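Oligopeptide ABC transporter OppAIV (Borrelia burgdorferi B31, PDB 4GL8) probably binds oligopeptides as the extracytoplasmic solute-binding component of an ABC transporter that carries peptides across the membrane. Local coordinates at residues K264-D269 with S499-F504; A308-I313 with P491-N496. All coordinates share one frame; numbering follows the deposited sequence.

Contact 1: K264-D269 with S499-F504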
loop_
_atom_site.group_PDB
_atom_site.type_symbol
_atom_site.label_atom_id
_atom_site.label_comp_id
_atom_site.label_asym_id
_atom_site.label_seq_id
_atom_site.Cartn_x
_atom_site.Cartn_y
_atom_site.Cartn_z
ATOM N N LYS A 264 -10.077 -2.049 10.154
ATOM C CA LYS A 264 -8.784 -1.618 10.704
ATOM C C LYS A 264 -8.910 -0.576 11.827
ATOM O O LYS A 264 -8.244 -0.710 12.856
ATOM C CB LYS A 264 -7.836 -1.108 9.593
ATOM C CG LYS A 264 -7.401 -2.163 8.584
ATOM C CD LYS A 264 -6.692 -1.557 7.362
ATOM C CE LYS A 264 -5.307 -0.990 7.677
ATOM N NZ LYS A 264 -4.193 -1.986 7.553
ATOM N N ASN A 265 -9.785 0.417 11.653
ATOM C CA ASN A 265 -9.880 1.557 12.572
ATOM C C ASN A 265 -10.686 1.258 13.849
ATOM O O ASN A 265 -11.627 1.981 14.180
ATOM C CB ASN A 265 -10.501 2.765 11.830
ATOM C CG ASN A 265 -10.469 4.058 12.648
ATOM O OD1 ASN A 265 -9.494 4.328 13.355
ATOM N ND2 ASN A 265 -11.543 4.865 12.555
ATOM N N VAL A 266 -10.320 0.198 14.559
ATOM C CA VAL A 266 -10.997 -0.175 15.812
ATOM C C VAL A 266 -10.375 0.516 17.038
ATOM O O VAL A 266 -9.258 1.002 16.975
ATOM C CB VAL A 266 -10.978 -1.689 16.026
ATOM C CG1 VAL A 266 -11.640 -2.374 14.847
ATOM C CG2 VAL A 266 -9.549 -2.201 16.227
ATOM N N PRO A 267 -11.110 0.590 18.155
ATOM C CA PRO A 267 -10.503 1.260 19.309
ATOM C C PRO A 267 -9.385 0.414 19.907
ATOM O O PRO A 267 -9.662 -0.677 20.439
ATOM C CB PRO A 267 -11.664 1.407 20.291
ATOM C CG PRO A 267 -12.862 1.357 19.432
ATOM C CD PRO A 267 -12.539 0.368 18.354
ATOM N N PRO A 268 -8.129 0.901 19.809
ATOM C CA PRO A 268 -6.954 0.133 20.213
ATOM C C PRO A 268 -6.990 -0.235 21.689
ATOM O O PRO A 268 -6.481 -1.274 22.064
ATOM C CB PRO A 268 -5.796 1.109 19.931
ATOM C CG PRO A 268 -6.410 2.468 20.099
ATOM C CD PRO A 268 -7.772 2.300 19.479
ATOM N N ASP A 269 -7.604 0.618 22.506
ATOM C CA ASP A 269 -7.811 0.357 23.928
ATOM C C ASP A 269 -8.824 -0.749 24.249
ATOM O O ASP A 269 -8.783 -1.302 25.342
ATOM C CB ASP A 269 -8.305 1.639 24.622
ATOM C CG ASP A 269 -7.185 2.591 24.970
ATOM O OD1 ASP A 269 -6.079 2.455 24.412
ATOM O OD2 ASP A 269 -7.423 3.478 25.822
ATOM N N SER A 499 -0.813 -7.128 11.740
ATOM C CA SER A 499 -2.087 -7.855 11.710
ATOM C C SER A 499 -3.213 -6.853 11.832
ATOM O O SER A 499 -3.219 -6.079 12.766
ATOM C CB SER A 499 -2.193 -8.830 12.883
ATOM O OG SER A 499 -1.229 -9.870 12.739
ATOM N N SER A 500 -4.172 -6.864 10.917
ATOM C CA SER A 500 -5.253 -5.891 10.970
ATOM C C SER A 500 -6.508 -6.455 11.625
ATOM O O SER A 500 -6.775 -7.637 11.562
ATOM C CB SER A 500 -5.589 -5.423 9.568
ATOM O OG SER A 500 -4.679 -4.416 9.157
ATOM N N SER A 501 -7.299 -5.567 12.203
ATOM C CA SER A 501 -8.498 -5.937 12.945
ATOM C C SER A 501 -9.727 -5.425 12.197
ATOM O O SER A 501 -9.654 -4.409 11.526
ATOM C CB SER A 501 -8.434 -5.323 14.346
ATOM O OG SER A 501 -7.651 -6.112 15.226
ATOM N N TYR A 502 -10.839 -6.153 12.264
ATOM C CA TYR A 502 -12.075 -5.720 11.587
ATOM C C TYR A 502 -13.310 -6.054 12.399
ATOM O O TYR A 502 -13.324 -7.065 13.139
ATOM C CB TYR A 502 -12.238 -6.402 10.222
ATOM C CG TYR A 502 -11.010 -6.437 9.361
ATOM C CD1 TYR A 502 -10.877 -5.573 8.258
ATOM C CD2 TYR A 502 -9.983 -7.345 9.622
ATOM C CE1 TYR A 502 -9.753 -5.605 7.467
ATOM C CE2 TYR A 502 -8.853 -7.380 8.831
ATOM C CZ TYR A 502 -8.740 -6.512 7.756
ATOM O OH TYR A 502 -7.615 -6.556 6.966
ATOM N N LEU A 503 -14.340 -5.214 12.256
ATOM C CA LEU A 503 -15.689 -5.544 12.722
ATOM C C LEU A 503 -16.574 -5.587 11.500
ATOM O O LEU A 503 -16.515 -4.697 10.660
ATOM C CB LEU A 503 -16.233 -4.511 13.727
ATOM C CG LEU A 503 -15.485 -4.427 15.066
ATOM C CD1 LEU A 503 -15.841 -3.145 15.808
ATOM C CD2 LEU A 503 -15.782 -5.636 15.936
ATOM N N PHE A 504 -17.415 -6.610 11.419
ATOM C CA PHE A 504 -18.297 -6.832 10.264
ATOM C C PHE A 504 -19.540 -7.556 10.775
ATOM O O PHE A 504 -19.435 -8.561 11.463
ATOM C CB PHE A 504 -17.539 -7.655 9.222
ATOM C CG PHE A 504 -18.356 -8.079 8.031
ATOM C CD1 PHE A 504 -18.564 -7.213 6.956
ATOM C CD2 PHE A 504 -18.838 -9.366 7.941
ATOM C CE1 PHE A 504 -19.289 -7.621 5.842
ATOM C CE2 PHE A 504 -19.573 -9.779 6.832
ATOM C CZ PHE A 504 -19.796 -8.908 5.777
#
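Lys264 meets Ser501 where the chain of 264-269 leaves the antiparallel pairing of strands 261-263 and 492-504: their CA atoms lie 4.9 Å apart, and Lys264 N donates to Ser501 O over 2.8 Å. The bond is bent, its N-H...O angle only 132°. Directly afterwards an inverse gamma turn centred on Asn265, with a weak bond from Val266 N to Lys264 O, swings the loop off the strand. Around the backbone bond, the side chains of Lys264 and Val266 take different parts of the strand. Lys264 runs alongside Ser500, its CG 3.6 Å from Ser500 OG, and bends at chi3 and chi4 (70° and 89°) to return its ammonium to that hydroxyl, NZ donating to OG at 3.0 Å. In this type II periplasmic-binding-protein fold, strand 492-504 threads through much of a large mixed set of strands, and this is the place where a neighbouring strand gives way to loop. Glu518 gathers the polar ends here: it is hydrogen-bonded to Tyr502 OH, weakly so to Ser500 OG, and forms a long, weak ion pair with Lys264 NZ. Beyond the turn, Val266 forks over the strand, CG2 resting 3.8 Å from Ser501 CB while CG1 reaches toward Leu503 CG at 4.4 Å. Ser501 OG is bonded to Tyr280 OH, so its hydroxyl is satisfied while its CB serves the apolar contact.

Contact 2: A308-I313 with P491-N496; sequences ALSFAI and PAVFLN
A single water between Ser310 and strand 492-504 is gripped by three groups. It lies 2.8 Å from Ser310 OG, donates to Ala492 O at 2.8 Å and accepts from Phe494 N at 2.9 Å, satisfying two backbone groups of the strand on either side of Val493. Ser310 OG reaches it because chi1 is 179°, which sets the hydroxyl opposite the serine's own backbone N. No direct hydrogen bond joins the two segments; the rest of the contact is apolar. Val493 carries most of it, pointing its fork at the helix: CG1 sits 3.8 Å from Ser310 CA, and CG2 lies 4.2 Å from Leu309 CB, so the valine touches backbone as well as side-chain atoms. This is a helix laid against a strand, residues of helix 303-311 covering the early part of strand 492-504 in the alpha/beta architecture of the type II periplasmic-binding-protein fold. The strand is not regular here, for Leu495 and Asn496 form a classic beta bulge opposite Ser289. Ile313, farther along the chain, extends the apolar surface: its CG1 comes to 4.2 Å from Val493 CG1, and its CG2 meets Leu495 CD2 at 4.0 Å, the two side chains crossing at about a right angle. Arg315 adds a second polar tie, its guanidinium bonding through NE to Phe494 O and through NH1 to Ser310 O, while Trp393 and Ile389 of helix 380-397 pack on Ile313.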
loop_
_atom_site.group_PDB
_atom_site.type_symbol
_atom_site.label_atom_id
_atom_site.label_comp_id
_atom_site.label_asym_id
_atom_site.label_seq_id
_atom_site.Cartn_x
_atom_site.Cartn_y
_atom_site.Cartn_z
ATOM N N ALA A 308 20.997 2.733 17.508
ATOM C CA ALA A 308 20.536 3.033 18.873
ATOM C C ALA A 308 19.032 3.174 18.957
ATOM O O ALA A 308 18.426 2.585 19.810
ATOM C CB ALA A 308 21.201 4.284 19.406
ATOM N N LEU A 309 18.439 3.952 18.066
ATOM C CA LEU A 309 16.991 4.111 18.064
ATOM C C LEU A 309 16.327 2.762 17.815
ATOM O O LEU A 309 15.339 2.421 18.452
ATOM C CB LEU A 309 16.543 5.114 16.992
ATOM C CG LEU A 309 17.112 6.542 17.079
ATOM C CD1 LEU A 309 16.737 7.336 15.839
ATOM C CD2 LEU A 309 16.693 7.274 18.349
ATOM N N SER A 310 16.870 1.976 16.901
ATOM C CA SER A 310 16.259 0.697 16.542
ATOM C C SER A 310 16.365 -0.327 17.677
ATOM O O SER A 310 15.400 -0.968 18.027
ATOM C CB SER A 310 16.870 0.141 15.250
ATOM O OG SER A 310 16.285 -1.110 14.923
ATOM N N PHE A 311 17.540 -0.442 18.262
ATOM C CA PHE A 311 17.776 -1.366 19.379
ATOM C C PHE A 311 17.137 -0.922 20.707
ATOM O O PHE A 311 16.931 -1.754 21.582
ATOM C CB PHE A 311 19.271 -1.558 19.617
ATOM C CG PHE A 311 19.895 -2.593 18.755
ATOM C CD1 PHE A 311 20.581 -2.246 17.611
ATOM C CD2 PHE A 311 19.835 -3.915 19.097
ATOM C CE1 PHE A 311 21.170 -3.204 16.810
ATOM C CE2 PHE A 311 20.424 -4.882 18.294
ATOM C CZ PHE A 311 21.099 -4.520 17.154
ATOM N N ALA A 312 16.842 0.369 20.858
ATOM C CA ALA A 312 16.209 0.883 22.071
ATOM C C ALA A 312 14.697 0.615 22.173
ATOM O O ALA A 312 14.092 0.934 23.208
ATOM C CB ALA A 312 16.465 2.369 22.185
ATOM N N ILE A 313 14.069 0.043 21.137
ATOM C CA ILE A 313 12.625 -0.269 21.194
ATOM C C ILE A 313 12.343 -1.722 21.584
ATOM O O ILE A 313 12.787 -2.646 20.917
ATOM C CB ILE A 313 11.939 -0.106 19.834
ATOM C CG1 ILE A 313 12.214 1.276 19.176
ATOM C CG2 ILE A 313 10.454 -0.415 19.951
ATOM C CD1 ILE A 313 11.669 2.442 19.933
ATOM N N PRO A 491 18.344 2.157 7.686
ATOM C CA PRO A 491 17.650 3.351 7.208
ATOM C C PRO A 491 16.334 3.625 7.918
ATOM O O PRO A 491 15.860 4.764 7.954
ATOM C CB PRO A 491 17.365 3.038 5.717
ATOM C CG PRO A 491 17.399 1.566 5.616
ATOM C CD PRO A 491 18.413 1.109 6.652
ATOM N N ALA A 492 15.733 2.579 8.471
ATOM C CA ALA A 492 14.526 2.728 9.225
ATOM C C ALA A 492 14.590 1.855 10.486
ATOM O O ALA A 492 15.406 0.943 10.613
ATOM C CB ALA A 492 13.340 2.342 8.351
ATOM N N VAL A 493 13.724 2.183 11.423
ATOM C CA VAL A 493 13.462 1.369 12.590
ATOM C C VAL A 493 12.315 0.441 12.223
ATOM O O VAL A 493 11.170 0.840 12.202
ATOM C CB VAL A 493 13.113 2.258 13.782
ATOM C CG1 VAL A 493 12.817 1.425 15.010
ATOM C CG2 VAL A 493 14.258 3.226 14.034
ATOM N N PHE A 494 12.647 -0.788 11.861
ATOM C CA PHE A 494 11.653 -1.780 11.488
ATOM C C PHE A 494 11.068 -2.389 12.756
ATOM O O PHE A 494 11.808 -2.812 13.660
ATOM C CB PHE A 494 12.288 -2.863 10.613
ATOM C CG PHE A 494 12.838 -2.337 9.321
ATOM C CD1 PHE A 494 12.003 -2.088 8.259
ATOM C CD2 PHE A 494 14.190 -2.076 9.176
ATOM C CE1 PHE A 494 12.514 -1.595 7.063
ATOM C CE2 PHE A 494 14.713 -1.601 7.987
ATOM C CZ PHE A 494 13.875 -1.336 6.932
ATOM N N LEU A 495 9.748 -2.465 12.799
ATOM C CA LEU A 495 9.039 -2.789 14.023
ATOM C C LEU A 495 8.258 -4.100 14.017
ATOM O O LEU A 495 8.412 -4.920 14.915
ATOM C CB LEU A 495 8.080 -1.643 14.368
ATOM C CG LEU A 495 8.757 -0.329 14.778
ATOM C CD1 LEU A 495 7.746 0.791 14.859
ATOM C CD2 LEU A 495 9.448 -0.477 16.104
ATOM N N ASN A 496 7.369 -4.285 13.055
ATOM C CA ASN A 496 6.623 -5.533 13.022
ATOM C C ASN A 496 5.989 -5.786 11.680
ATOM O O ASN A 496 5.998 -4.924 10.793
ATOM C CB ASN A 496 5.558 -5.573 14.119
ATOM C CG ASN A 496 4.622 -4.392 14.054
ATOM O OD1 ASN A 496 3.836 -4.261 13.121
ATOM N ND2 ASN A 496 4.710 -3.514 15.053
HETATM O O HOH W 1 15.504 -1.350 12.282
#

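Strand 492-504 is shared by both contacts, contact 2 at its start and contact 1 at its end, with centres about 24 Å apart. Along the chain, the partners come in the reverse order, 264-269 before 308-313, so that contact 2 is nested inside the loop closed by contact 1. Apart from adjoining in the sequence of this strand, the two do not touch. At its start the strand is covered by helix 303-311 and pairs with strand 287-293; farther on it pairs with strands 280-285 and 261-263. One long strand can thus serve quite different neighbours along its length, and here it ties together well-separated parts of this probable peptide-binding protein.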